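Local structure of putative esterase/lipase/thioesterase (Silicibacter sp., 2PBL) at residues A[40-45]-A[50-55]; A[11-16]-A[214-219]; A[174-179]-A[184-189]; A[200-205]-A[228-233]. The protein is probably an alpha/beta-hydrolase that cleaves ester or thioester bonds, though its natural substrate is not established. One frame throughout, in Å; residues are numbered along the deposited sequence.

Contact 1 of 4, residues A[40-45]-A[50-55]; sequences RLNLSY and RHKFDL
Asp54 OD1 is gripped twice: Asn42 N donates to it over 2.8 Å, meeting the oxygen nearly along its C-O axis, and Lys79 NZ forms a salt bridge with it. Leu41 CD2 rests against this carboxylate, 3.6 Å from Asp54 CG. Asn42 OD1 turns to Lys79 as well. The hairpin of strands 39-44 and 52-56 forms the margin of the alpha/beta-hydrolase sheet, and its ladder is interrupted by a G1 beta bulge: Asn42 and Leu43 both face Phe53. Asn42 takes positive phi (53°), which asparagine tolerates better than most residues. Beyond the bulge, Leu43 N and Phe53 O pair at 2.8 Å. On the face that bears Leu43, Phe53 and Leu55, Leu43 CB sits over the Phe53 ring, 3.9 Å from its centroid. Phe53 CG stands between the backbone N and the carbonyl carbon (chi1 68°), which swings the ring across to Leu43. Tyr45 turns its ring over His51: His51 CB lies 3.9 Å from the centroid of the Tyr45 ring, while Tyr45 OH reaches Ser100 O. On the face of Ser44 and Lys52 a water donates to Asn42 O at 2.7 Å, accepts from Lys52 NZ at 2.9 Å and also bonds Ser44 OG.

Contact 2 of 4, residues A[11-16]-A[214-219]; sequences GAYIEG and AERPAF
Just before Arg216 meets Tyr13, segment 214-219 passes through Glu215, whose side chain turns from the contact to His242, Ser167 and Gly212 N. Arg216 then carries the whole interaction. Its chain bends at both chi2 and chi3 (each -67°), which folds the guanidinium back to lie flat on the Tyr13 ring with the planes only 1° apart. Arg216 CZ is 3.5 Å from the centroid of that ring, and Arg216 NH2 lies 3.5 Å from Tyr13 CG. Stacking suits this pair because the N-H groups, which point outward in the guanidinium plane, remain available: Arg216 NH1 donates to Asp6 O, while Tyr13 OH bonds Asp6 OD1. Pro217 follows, its CD on the opposite face of the guanidinium, and starts the helix for which Arg216 is the N-cap residue. Phe219, the third residue of the helix, brings its ring against that of His242. The cation-pi stack joins the N-terminal segment to the loop after strand 206-212, where alpha/beta-hydrolases commonly carry the catalytic acid, here probably Glu215, partnering Ser137 and His242.

Contact 3 of 4, residues A[174-179]-A[184-189]; sequences PLLRTS and FKMDAD
Leu176 straddles the turn into helix 188-193 with its two methyls. CD2 of Leu176 lies 3.5 Å from Met186 O and 3.8 Å from Met186 CB, while its CD1 rests 3.7 Å from Ala188 CA. A branched leucine suits this place because one fork can touch two successive parts of the chain, and the small Ala188 lets it come close to the backbone. An alanine in place of Leu176 would lack both methyls and is likely to leave a gap against Met186 and Ala188, with the turn less firmly held. Met186, a selenomethionine, crosses Leu176 at about a right angle; its bend at chi3 (-70°) carries CE to 4.3 Å from Leu175 CB. Leu175 sends CD1 to Phe184 CE2 at 4.0 Å, and the Phe184 ring in turn meets Trp74 edge-to-face. Both segments belong to the excursion after strand 160-166, the place where many alpha/beta-hydrolases carry lid insertions. Polar groups are not paired across the contact: Leu175 O accepts within its own segment from Thr178 N and Thr178 OG1, Met186 O accepts from Asn181 ND2, and Asp187 OD1 caps Ala190 N. With no hydrogen bond joining the two segments, they are held together by the fit of aliphatic and aromatic surfaces and the selenomethionine side chain, which prescribes shape more than direction.

Contact 4 of 4, residues A[200-205]-A[228-233]; sequences QNRYDA and EAWDAD
Arg202 lies over the indole of Trp230, joining the loop that leads into strand 206-212 to the late part of helix 217-230, one of the helices packed on the alpha/beta-hydrolase sheet. The cation-pi component is a flat stack: the guanidinium and indole planes are 11° apart, and Arg202 CZ stands 3.8 Å from the centroid of the five-membered ring of Trp230. A CH-pi contact adds to it, with Arg202 CD 3.3 Å from Trp230 CE2. The bend at chi3 (-57°) lays CD and the guanidinium on the same indole face, both over the five-membered ring. Tryptophan suits the site because it offers a broad pi surface while its NE1 still donates to Pro196 O. A leucine in place of Trp230 would probably leave the guanidinium without its flat partner, free to turn, and Pro196 O without this donor. No hydrogen bond joins the segments directly; a water accepts from Arg202 NH1 at 3.1 Å in the guanidinium plane and approaches Ala229 O only weakly.

Overall arrangement
The contacts do not touch. Contact 1 and contact 4 stand on opposite sides of the chain's centre, about 29 Å between centres, near the two margins of the sheet. Only contact 1 is built from paired strands, and its backbone hydrogen bonds set it apart. Contacts 2 and 4 both use helix 217-230, one at its start and one late in it, and each relies on an arginine lying flat on an aromatic ring. Contacts 1, 3 and 4 are partly buried, contact 2 at the surface. Contact 3 is apolar and local, coming within about 7 Å (nearest atoms) of contact 2. Contact 2 spans the longest sequence separation, drawing the N-terminal segment to the presumed catalytic side.

Contact 1 of 4, residues A[40-45]-A[50-55]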
loop_
_atom_site.group_PDB
_atom_site.type_symbol
_atom_site.label_atom_id
_atom_site.label_comp_id
_atom_site.label_asym_id
_atom_site.label_seq_id
_atom_site.Cartn_x
_atom_site.Cartn_y
_atom_site.Cartn_z
ATOM N N ARG A 40 17.031 8.754 -3.235
ATOM C CA ARG A 40 17.575 7.842 -4.258
ATOM C C ARG A 40 16.418 7.412 -5.201
ATOM O O ARG A 40 15.706 6.442 -4.945
ATOM C CB ARG A 40 18.219 6.646 -3.596
ATOM C CG ARG A 40 19.427 6.984 -2.753
ATOM C CD ARG A 40 20.033 5.709 -2.088
ATOM N NE ARG A 40 20.424 4.678 -3.065
ATOM C CZ ARG A 40 20.822 3.444 -2.751
ATOM N NH1 ARG A 40 20.897 3.055 -1.477
ATOM N NH2 ARG A 40 21.153 2.596 -3.715
ATOM N N LEU A 41 16.224 8.138 -6.289
ATOM C CA LEU A 41 15.062 7.903 -7.124
ATOM C C LEU A 41 15.253 6.820 -8.172
ATOM O O LEU A 41 16.372 6.551 -8.591
ATOM C CB LEU A 41 14.662 9.201 -7.818
ATOM C CG LEU A 41 14.415 10.405 -6.906
ATOM C CD1 LEU A 41 14.049 11.607 -7.743
ATOM C CD2 LEU A 41 13.328 10.133 -5.910
ATOM N N ASN A 42 14.157 6.187 -8.584
ATOM C CA ASN A 42 14.221 5.239 -9.689
ATOM C C ASN A 42 15.245 4.124 -9.619
ATOM O O ASN A 42 15.897 3.762 -10.616
ATOM C CB ASN A 42 14.337 6.026 -11.005
ATOM C CG ASN A 42 13.130 6.857 -11.234
ATOM O OD1 ASN A 42 12.023 6.323 -11.366
ATOM N ND2 ASN A 42 13.297 8.173 -11.217
ATOM N N LEU A 43 15.364 3.546 -8.440
ATOM C CA LEU A 43 16.190 2.387 -8.274
ATOM C C LEU A 43 15.409 1.236 -8.908
ATOM O O LEU A 43 14.203 1.184 -8.790
ATOM C CB LEU A 43 16.457 2.135 -6.806
ATOM C CG LEU A 43 17.274 3.164 -6.020
ATOM C CD1 LEU A 43 17.540 2.663 -4.590
ATOM C CD2 LEU A 43 18.592 3.516 -6.724
ATOM N N SER A 44 16.091 0.328 -9.596
ATOM C CA SER A 44 15.420 -0.778 -10.262
ATOM C C SER A 44 15.222 -1.973 -9.365
ATOM O O SER A 44 16.088 -2.304 -8.563
ATOM C CB SER A 44 16.196 -1.274 -11.505
ATOM O OG SER A 44 15.932 -0.461 -12.635
ATOM N N TYR A 45 14.065 -2.609 -9.485
ATOM C CA TYR A 45 13.867 -3.917 -8.850
ATOM C C TYR A 45 13.614 -4.964 -9.937
ATOM O O TYR A 45 13.526 -6.159 -9.657
ATOM C CB TYR A 45 12.762 -3.929 -7.786
ATOM C CG TYR A 45 11.331 -3.726 -8.282
ATOM C CD1 TYR A 45 10.597 -4.786 -8.841
ATOM C CD2 TYR A 45 10.699 -2.500 -8.148
ATOM C CE1 TYR A 45 9.314 -4.609 -9.271
ATOM C CE2 TYR A 45 9.380 -2.325 -8.560
ATOM C CZ TYR A 45 8.699 -3.356 -9.123
ATOM O OH TYR A 45 7.411 -3.122 -9.521
ATOM N N ARG A 50 8.437 0.157 -15.392
ATOM C CA ARG A 50 7.753 0.494 -14.114
ATOM C C ARG A 50 8.233 -0.389 -12.942
ATOM O O ARG A 50 7.635 -0.368 -11.841
ATOM C CB ARG A 50 6.232 0.449 -14.265
ATOM C CG ARG A 50 5.681 1.492 -15.201
ATOM C CD ARG A 50 4.228 1.303 -15.480
ATOM N NE ARG A 50 3.404 1.432 -14.282
ATOM C CZ ARG A 50 2.817 2.553 -13.881
ATOM N NH1 ARG A 50 2.905 3.676 -14.583
ATOM N NH2 ARG A 50 2.128 2.550 -12.753
ATOM N N HIS A 51 9.318 -1.146 -13.161
ATOM C CA HIS A 51 9.928 -1.909 -12.056
ATOM C C HIS A 51 10.975 -1.087 -11.295
ATOM O O HIS A 51 12.131 -1.489 -11.137
ATOM C CB HIS A 51 10.514 -3.237 -12.535
ATOM C CG HIS A 51 9.505 -4.135 -13.173
ATOM N ND1 HIS A 51 9.837 -5.081 -14.101
ATOM C CD2 HIS A 51 8.159 -4.170 -13.066
ATOM C CE1 HIS A 51 8.745 -5.691 -14.522
ATOM N NE2 HIS A 51 7.711 -5.157 -13.904
ATOM N N LYS A 52 10.516 0.021 -10.725
ATOM C CA LYS A 52 11.367 0.957 -10.057
ATOM C C LYS A 52 10.795 1.317 -8.707
ATOM O O LYS A 52 9.585 1.197 -8.527
ATOM C CB LYS A 52 11.371 2.266 -10.834
ATOM C CG LYS A 52 11.680 2.195 -12.306
ATOM C CD LYS A 52 13.118 2.000 -12.575
ATOM C CE LYS A 52 13.335 2.053 -14.100
ATOM N NZ LYS A 52 14.680 1.632 -14.503
ATOM N N PHE A 53 11.672 1.751 -7.803
ATOM C CA PHE A 53 11.290 2.291 -6.517
ATOM C C PHE A 53 12.166 3.459 -6.137
ATOM O O PHE A 53 13.304 3.593 -6.598
ATOM C CB PHE A 53 11.292 1.246 -5.391
ATOM C CG PHE A 53 12.653 0.709 -5.009
ATOM C CD1 PHE A 53 13.273 -0.287 -5.757
ATOM C CD2 PHE A 53 13.275 1.131 -3.850
ATOM C CE1 PHE A 53 14.522 -0.772 -5.396
ATOM C CE2 PHE A 53 14.514 0.622 -3.457
ATOM C CZ PHE A 53 15.129 -0.349 -4.238
ATOM N N ASP A 54 11.578 4.330 -5.327
ATOM C CA ASP A 54 12.269 5.457 -4.765
ATOM C C ASP A 54 12.638 5.055 -3.322
ATOM O O ASP A 54 11.896 4.350 -2.626
ATOM C CB ASP A 54 11.418 6.712 -4.789
ATOM C CG ASP A 54 11.194 7.279 -6.212
ATOM O OD1 ASP A 54 11.907 6.947 -7.187
ATOM O OD2 ASP A 54 10.260 8.083 -6.340
ATOM N N LEU A 55 13.832 5.449 -2.927
ATOM C CA LEU A 55 14.347 5.207 -1.597
ATOM C C LEU A 55 14.763 6.535 -0.965
ATOM O O LEU A 55 15.677 7.233 -1.449
ATOM C CB LEU A 55 15.505 4.232 -1.631
ATOM C CG LEU A 55 16.067 3.771 -0.302
ATOM C CD1 LEU A 55 15.007 3.061 0.572
ATOM C CD2 LEU A 55 17.215 2.817 -0.584
HETATM O O HOH W 1 16.661 2.013 -12.472
#

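Contact 2 of 4, residues A[11-16]-A[214-219]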
loop_
_atom_site.group_PDB
_atom_site.type_symbol
_atom_site.label_atom_id
_atom_site.label_comp_id
_atom_site.label_asym_id
_atom_site.label_seq_id
_atom_site.Cartn_x
_atom_site.Cartn_y
_atom_site.Cartn_z
ATOM N N GLY A 11 -14.119 8.503 -5.316
ATOM C CA GLY A 11 -14.177 9.893 -5.771
ATOM C C GLY A 11 -15.541 10.551 -5.833
ATOM O O GLY A 11 -15.692 11.675 -5.395
ATOM N N ALA A 12 -16.530 9.827 -6.343
ATOM C CA ALA A 12 -17.907 10.326 -6.461
ATOM C C ALA A 12 -18.517 10.768 -5.145
ATOM O O ALA A 12 -19.470 11.543 -5.157
ATOM C CB ALA A 12 -18.801 9.265 -7.079
ATOM N N TYR A 13 -17.981 10.262 -4.033
ATOM C CA TYR A 13 -18.468 10.565 -2.690
ATOM C C TYR A 13 -17.535 11.394 -1.843
ATOM O O TYR A 13 -17.783 11.573 -0.653
ATOM C CB TYR A 13 -18.773 9.260 -1.964
ATOM C CG TYR A 13 -19.898 8.567 -2.627
ATOM C CD1 TYR A 13 -21.207 8.910 -2.315
ATOM C CD2 TYR A 13 -19.675 7.638 -3.629
ATOM C CE1 TYR A 13 -22.271 8.306 -2.945
ATOM C CE2 TYR A 13 -20.730 7.031 -4.280
ATOM C CZ TYR A 13 -22.035 7.372 -3.923
ATOM O OH TYR A 13 -23.117 6.792 -4.543
ATOM N N ILE A 14 -16.490 11.933 -2.445
ATOM C CA ILE A 14 -15.518 12.697 -1.712
ATOM C C ILE A 14 -15.521 14.108 -2.250
ATOM O O ILE A 14 -15.294 14.330 -3.447
ATOM C CB ILE A 14 -14.107 12.038 -1.857
ATOM C CG1 ILE A 14 -14.076 10.687 -1.130
ATOM C CG2 ILE A 14 -13.050 12.933 -1.293
ATOM C CD1 ILE A 14 -12.842 9.857 -1.497
ATOM N N GLU A 15 -15.779 15.068 -1.365
ATOM C CA GLU A 15 -15.789 16.462 -1.785
ATOM C C GLU A 15 -14.344 16.840 -2.122
ATOM O O GLU A 15 -13.389 16.557 -1.353
ATOM C CB GLU A 15 -16.397 17.429 -0.727
ATOM C CG GLU A 15 -15.385 17.999 0.319
ATOM C CD GLU A 15 -15.994 18.984 1.320
ATOM O OE1 GLU A 15 -17.194 19.342 1.172
ATOM O OE2 GLU A 15 -15.251 19.400 2.254
ATOM N N GLY A 16 -14.182 17.457 -3.286
ATOM C CA GLY A 16 -12.866 17.891 -3.757
ATOM C C GLY A 16 -12.028 16.747 -4.293
ATOM O O GLY A 16 -10.809 16.900 -4.451
ATOM N N ALA A 214 -15.427 7.753 7.570
ATOM C CA ALA A 214 -16.359 8.293 6.589
ATOM C C ALA A 214 -16.216 7.617 5.245
ATOM O O ALA A 214 -16.654 8.175 4.262
ATOM C CB ALA A 214 -16.120 9.823 6.437
ATOM N N GLU A 215 -15.590 6.433 5.173
ATOM C CA GLU A 215 -15.380 5.787 3.894
ATOM C C GLU A 215 -16.600 5.081 3.410
ATOM O O GLU A 215 -17.560 4.905 4.165
ATOM C CB GLU A 215 -14.202 4.814 3.933
ATOM C CG GLU A 215 -12.865 5.545 3.881
ATOM C CD GLU A 215 -11.697 4.630 3.487
ATOM O OE1 GLU A 215 -11.835 3.934 2.457
ATOM O OE2 GLU A 215 -10.667 4.627 4.218
ATOM N N ARG A 216 -16.551 4.684 2.135
ATOM C CA ARG A 216 -17.625 3.909 1.503
ATOM C C ARG A 216 -17.890 2.674 2.341
ATOM O O ARG A 216 -16.944 2.060 2.880
ATOM C CB ARG A 216 -17.226 3.469 0.080
ATOM C CG ARG A 216 -16.825 4.569 -0.887
ATOM C CD ARG A 216 -18.004 5.451 -1.209
ATOM N NE ARG A 216 -18.994 4.698 -1.973
ATOM C CZ ARG A 216 -20.303 4.831 -1.825
ATOM N NH1 ARG A 216 -21.115 4.120 -2.562
ATOM N NH2 ARG A 216 -20.810 5.656 -0.924
ATOM N N PRO A 217 -19.165 2.322 2.521
ATOM C CA PRO A 217 -19.493 1.085 3.214
ATOM C C PRO A 217 -18.667 -0.145 2.760
ATOM O O PRO A 217 -18.264 -0.954 3.611
ATOM C CB PRO A 217 -20.967 0.897 2.854
ATOM C CG PRO A 217 -21.469 2.254 2.797
ATOM C CD PRO A 217 -20.405 3.052 2.145
ATOM N N ALA A 218 -18.450 -0.262 1.452
ATOM C CA ALA A 218 -17.646 -1.362 0.862
ATOM C C ALA A 218 -16.233 -1.425 1.497
ATOM O O ALA A 218 -15.729 -2.503 1.793
ATOM C CB ALA A 218 -17.521 -1.151 -0.605
ATOM N N PHE A 219 -15.603 -0.276 1.683
ATOM C CA PHE A 219 -14.263 -0.235 2.300
ATOM C C PHE A 219 -14.267 -0.530 3.784
ATOM O O PHE A 219 -13.313 -1.134 4.289
ATOM C CB PHE A 219 -13.491 1.031 1.951
ATOM C CG PHE A 219 -12.897 0.966 0.576
ATOM C CD1 PHE A 219 -13.644 1.337 -0.548
ATOM C CD2 PHE A 219 -11.629 0.442 0.381
ATOM C CE1 PHE A 219 -13.094 1.244 -1.816
ATOM C CE2 PHE A 219 -11.099 0.311 -0.899
ATOM C CZ PHE A 219 -11.813 0.717 -1.986
#

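Contact 3 of 4, residues A[174-179]-A[184-189]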
loop_
_atom_site.group_PDB
_atom_site.type_symbol
_atom_site.label_atom_id
_atom_site.label_comp_id
_atom_site.label_asym_id
_atom_site.label_seq_id
_atom_site.Cartn_x
_atom_site.Cartn_y
_atom_site.Cartn_z
ATOM N N PRO A 174 -15.922 -9.565 -4.753
ATOM C CA PRO A 174 -16.940 -8.596 -5.194
ATOM C C PRO A 174 -16.507 -7.729 -6.368
ATOM O O PRO A 174 -17.358 -7.136 -7.020
ATOM C CB PRO A 174 -17.167 -7.728 -3.941
ATOM C CG PRO A 174 -16.541 -8.461 -2.828
ATOM C CD PRO A 174 -15.446 -9.268 -3.394
ATOM N N LEU A 175 -15.195 -7.652 -6.659
ATOM C CA LEU A 175 -14.738 -6.885 -7.806
ATOM C C LEU A 175 -15.113 -7.513 -9.137
ATOM O O LEU A 175 -15.066 -6.827 -10.158
ATOM C CB LEU A 175 -13.233 -6.638 -7.775
ATOM C CG LEU A 175 -12.721 -5.946 -6.532
ATOM C CD1 LEU A 175 -11.234 -5.786 -6.676
ATOM C CD2 LEU A 175 -13.411 -4.585 -6.363
ATOM N N LEU A 176 -15.491 -8.798 -9.112
ATOM C CA LEU A 176 -15.966 -9.518 -10.296
ATOM C C LEU A 176 -17.295 -8.927 -10.741
ATOM O O LEU A 176 -17.698 -9.065 -11.888
ATOM C CB LEU A 176 -16.138 -11.007 -9.992
ATOM C CG LEU A 176 -14.906 -11.746 -9.438
ATOM C CD1 LEU A 176 -15.209 -13.224 -9.343
ATOM C CD2 LEU A 176 -13.645 -11.502 -10.241
ATOM N N ARG A 177 -17.946 -8.233 -9.820
ATOM C CA ARG A 177 -19.186 -7.540 -10.096
ATOM C C ARG A 177 -18.985 -6.033 -10.295
ATOM O O ARG A 177 -19.888 -5.253 -10.051
ATOM C CB ARG A 177 -20.188 -7.879 -8.996
ATOM C CG ARG A 177 -20.409 -9.368 -8.848
ATOM C CD ARG A 177 -21.767 -9.640 -8.254
ATOM N NE ARG A 177 -21.881 -9.109 -6.899
ATOM C CZ ARG A 177 -22.961 -8.510 -6.382
ATOM N NH1 ARG A 177 -24.049 -8.236 -7.105
ATOM N NH2 ARG A 177 -22.914 -8.093 -5.127
ATOM N N THR A 178 -17.800 -5.628 -10.772
ATOM C CA THR A 178 -17.505 -4.245 -11.116
ATOM C C THR A 178 -16.902 -4.181 -12.537
ATOM O O THR A 178 -16.227 -5.113 -12.999
ATOM C CB THR A 178 -16.494 -3.567 -10.143
ATOM O OG1 THR A 178 -15.161 -4.076 -10.380
ATOM C CG2 THR A 178 -16.917 -3.746 -8.667
ATOM N N SER A 179 -17.122 -3.066 -13.215
ATOM C CA SER A 179 -16.567 -2.853 -14.534
ATOM C C SER A 179 -15.042 -2.865 -14.542
ATOM O O SER A 179 -14.429 -3.058 -15.590
ATOM C CB SER A 179 -17.050 -1.513 -15.082
ATOM O OG SER A 179 -18.471 -1.461 -15.060
ATOM N N PHE A 184 -9.056 -6.220 -14.784
ATOM C CA PHE A 184 -8.397 -7.254 -13.958
ATOM C C PHE A 184 -8.441 -8.617 -14.639
ATOM O O PHE A 184 -7.484 -9.401 -14.575
ATOM C CB PHE A 184 -9.041 -7.361 -12.582
ATOM C CG PHE A 184 -9.204 -6.044 -11.877
ATOM C CD1 PHE A 184 -8.216 -5.087 -11.925
ATOM C CD2 PHE A 184 -10.321 -5.818 -11.097
ATOM C CE1 PHE A 184 -8.366 -3.906 -11.250
ATOM C CE2 PHE A 184 -10.495 -4.644 -10.422
ATOM C CZ PHE A 184 -9.519 -3.676 -10.511
ATOM N N LYS A 185 -9.565 -8.889 -15.283
ATOM C CA LYS A 185 -9.829 -10.130 -16.015
ATOM C C LYS A 185 -9.713 -11.367 -15.151
ATOM O O LYS A 185 -9.129 -12.378 -15.567
ATOM C CB LYS A 185 -8.943 -10.233 -17.275
ATOM C CG LYS A 185 -9.139 -9.069 -18.274
ATOM C CD LYS A 185 -8.128 -9.117 -19.413
ATOM C CE LYS A 185 -8.073 -7.781 -20.199
ATOM N NZ LYS A 185 -9.328 -7.494 -20.983
HETATM N N MSE A 186 -10.259 -11.281 -13.940
HETATM C CA MSE A 186 -10.244 -12.379 -12.986
HETATM C C MSE A 186 -11.505 -13.208 -13.047
HETATM O O MSE A 186 -12.589 -12.673 -13.320
HETATM C CB MSE A 186 -10.151 -11.849 -11.576
HETATM C CG MSE A 186 -8.832 -11.187 -11.262
HETATM SE SE MSE A 186 -8.817 -10.707 -9.355
HETATM C CE MSE A 186 -10.153 -9.214 -9.269
ATOM N N ASP A 187 -11.350 -14.514 -12.827
ATOM C CA ASP A 187 -12.480 -15.410 -12.596
ATOM C C ASP A 187 -12.545 -15.641 -11.097
ATOM O O ASP A 187 -11.674 -15.164 -10.362
ATOM C CB ASP A 187 -12.413 -16.744 -13.391
ATOM C CG ASP A 187 -11.211 -17.615 -13.065
ATOM O OD1 ASP A 187 -10.631 -17.568 -11.957
ATOM O OD2 ASP A 187 -10.864 -18.422 -13.945
ATOM N N ALA A 188 -13.532 -16.384 -10.620
ATOM C CA ALA A 188 -13.675 -16.575 -9.186
ATOM C C ALA A 188 -12.424 -17.132 -8.482
ATOM O O ALA A 188 -12.023 -16.618 -7.434
ATOM C CB ALA A 188 -14.848 -17.459 -8.886
ATOM N N ASP A 189 -11.840 -18.187 -9.038
ATOM C CA ASP A 189 -10.636 -18.783 -8.444
ATOM C C ASP A 189 -9.441 -17.820 -8.412
ATOM O O ASP A 189 -8.653 -17.870 -7.460
ATOM C CB ASP A 189 -10.238 -20.074 -9.179
ATOM C CG ASP A 189 -11.204 -21.210 -8.925
ATOM O OD1 ASP A 189 -11.851 -21.249 -7.860
ATOM O OD2 ASP A 189 -11.293 -22.082 -9.790
#

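Contact 4 of 4, residues A[200-205]-A[228-233]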
loop_
_atom_site.group_PDB
_atom_site.type_symbol
_atom_site.label_atom_id
_atom_site.label_comp_id
_atom_site.label_asym_id
_atom_site.label_seq_id
_atom_site.Cartn_x
_atom_site.Cartn_y
_atom_site.Cartn_z
ATOM N N GLN A 200 -3.962 -18.473 4.800
ATOM C CA GLN A 200 -3.921 -19.173 6.063
ATOM C C GLN A 200 -2.559 -19.170 6.672
ATOM O O GLN A 200 -2.426 -19.275 7.885
ATOM C CB GLN A 200 -4.427 -20.586 5.851
ATOM C CG GLN A 200 -5.801 -20.643 5.214
ATOM C CD GLN A 200 -6.855 -19.887 6.017
ATOM O OE1 GLN A 200 -6.705 -19.655 7.233
ATOM N NE2 GLN A 200 -7.928 -19.479 5.333
ATOM N N ASN A 201 -1.529 -19.022 5.863
ATOM C CA ASN A 201 -0.190 -19.040 6.371
ATOM C C ASN A 201 0.330 -17.654 6.279
ATOM O O ASN A 201 0.287 -17.065 5.201
ATOM C CB ASN A 201 0.662 -19.981 5.529
ATOM C CG ASN A 201 0.082 -21.370 5.482
ATOM O OD1 ASN A 201 -0.220 -21.893 4.398
ATOM N ND2 ASN A 201 -0.155 -21.952 6.668
ATOM N N ARG A 202 0.770 -17.095 7.409
ATOM C CA ARG A 202 1.289 -15.756 7.383
ATOM C C ARG A 202 2.543 -15.604 8.211
ATOM O O ARG A 202 2.678 -16.233 9.232
ATOM C CB ARG A 202 0.236 -14.777 7.876
ATOM C CG ARG A 202 -1.028 -14.817 7.029
ATOM C CD ARG A 202 -2.057 -13.876 7.495
ATOM N NE ARG A 202 -2.468 -14.063 8.889
ATOM C CZ ARG A 202 -3.411 -14.895 9.313
ATOM N NH1 ARG A 202 -4.067 -15.691 8.476
ATOM N NH2 ARG A 202 -3.698 -14.935 10.609
ATOM N N TYR A 203 3.495 -14.849 7.704
ATOM C CA TYR A 203 4.622 -14.468 8.506
ATOM C C TYR A 203 4.099 -13.777 9.760
ATOM O O TYR A 203 3.053 -13.104 9.752
ATOM C CB TYR A 203 5.544 -13.498 7.770
ATOM C CG TYR A 203 6.362 -14.154 6.658
ATOM C CD1 TYR A 203 7.329 -15.103 6.966
ATOM C CD2 TYR A 203 6.202 -13.785 5.327
ATOM C CE1 TYR A 203 8.061 -15.686 6.000
ATOM C CE2 TYR A 203 6.949 -14.363 4.344
ATOM C CZ TYR A 203 7.880 -15.325 4.682
ATOM O OH TYR A 203 8.664 -15.877 3.700
ATOM N N ASP A 204 4.857 -13.944 10.833
ATOM C CA ASP A 204 4.535 -13.356 12.099
ATOM C C ASP A 204 4.817 -11.855 11.996
ATOM O O ASP A 204 5.961 -11.422 11.682
ATOM C CB ASP A 204 5.399 -13.964 13.203
ATOM C CG ASP A 204 5.109 -15.451 13.427
ATOM O OD1 ASP A 204 5.674 -16.292 12.710
ATOM O OD2 ASP A 204 4.341 -15.744 14.343
ATOM N N ALA A 205 3.794 -11.070 12.285
ATOM C CA ALA A 205 3.889 -9.599 12.204
ATOM C C ALA A 205 2.627 -9.031 12.819
ATOM O O ALA A 205 1.599 -9.699 12.807
ATOM C CB ALA A 205 4.010 -9.133 10.799
ATOM N N GLU A 228 -11.384 -9.734 10.806
ATOM C CA GLU A 228 -11.959 -11.010 11.210
ATOM C C GLU A 228 -11.137 -12.237 10.835
ATOM O O GLU A 228 -10.923 -13.122 11.670
ATOM C CB GLU A 228 -13.338 -11.199 10.594
ATOM C CG GLU A 228 -14.412 -10.378 11.261
ATOM C CD GLU A 228 -15.776 -10.499 10.590
ATOM O OE1 GLU A 228 -15.882 -10.987 9.424
ATOM O OE2 GLU A 228 -16.730 -10.068 11.262
ATOM N N ALA A 229 -10.722 -12.299 9.575
ATOM C CA ALA A 229 -9.963 -13.450 9.062
ATOM C C ALA A 229 -8.634 -13.666 9.791
ATOM O O ALA A 229 -8.260 -14.778 10.082
ATOM C CB ALA A 229 -9.706 -13.272 7.607
ATOM N N TRP A 230 -7.951 -12.581 10.118
ATOM C CA TRP A 230 -6.589 -12.648 10.690
ATOM C C TRP A 230 -6.498 -12.284 12.161
ATOM O O TRP A 230 -5.387 -12.216 12.746
ATOM C CB TRP A 230 -5.736 -11.640 9.903
ATOM C CG TRP A 230 -5.381 -11.964 8.450
ATOM C CD1 TRP A 230 -5.939 -12.905 7.622
ATOM C CD2 TRP A 230 -4.426 -11.241 7.643
ATOM N NE1 TRP A 230 -5.324 -12.867 6.391
ATOM C CE2 TRP A 230 -4.391 -11.852 6.387
ATOM C CE3 TRP A 230 -3.527 -10.186 7.912
ATOM C CZ2 TRP A 230 -3.576 -11.402 5.373
ATOM C CZ3 TRP A 230 -2.668 -9.759 6.877
ATOM C CH2 TRP A 230 -2.705 -10.375 5.634
ATOM N N ASP A 231 -7.638 -12.008 12.781
ATOM C CA ASP A 231 -7.623 -11.482 14.133
ATOM C C ASP A 231 -6.635 -10.277 14.254
ATOM O O ASP A 231 -5.789 -10.206 15.187
ATOM C CB ASP A 231 -7.279 -12.622 15.082
ATOM C CG ASP A 231 -7.586 -12.302 16.536
ATOM O OD1 ASP A 231 -8.279 -11.288 16.821
ATOM O OD2 ASP A 231 -7.118 -13.088 17.401
ATOM N N ALA A 232 -6.713 -9.338 13.303
ATOM C CA ALA A 232 -5.793 -8.212 13.273
ATOM C C ALA A 232 -6.312 -7.103 14.159
ATOM O O ALA A 232 -7.481 -7.139 14.537
ATOM C CB ALA A 232 -5.638 -7.685 11.833
ATOM N N ASP A 233 -5.453 -6.140 14.534
ATOM C CA ASP A 233 -5.936 -4.913 15.203
ATOM C C ASP A 233 -6.765 -4.155 14.140
ATOM O O ASP A 233 -6.666 -4.427 12.929
ATOM C CB ASP A 233 -4.819 -4.012 15.749
ATOM C CG ASP A 233 -4.108 -4.607 17.002
ATOM O OD1 ASP A 233 -4.404 -5.767 17.360
ATOM O OD2 ASP A 233 -3.253 -3.914 17.618
HETATM O O HOH W 2 -6.313 -17.480 9.558
HETATM O O HOH W 3 -8.332 -16.983 8.216
#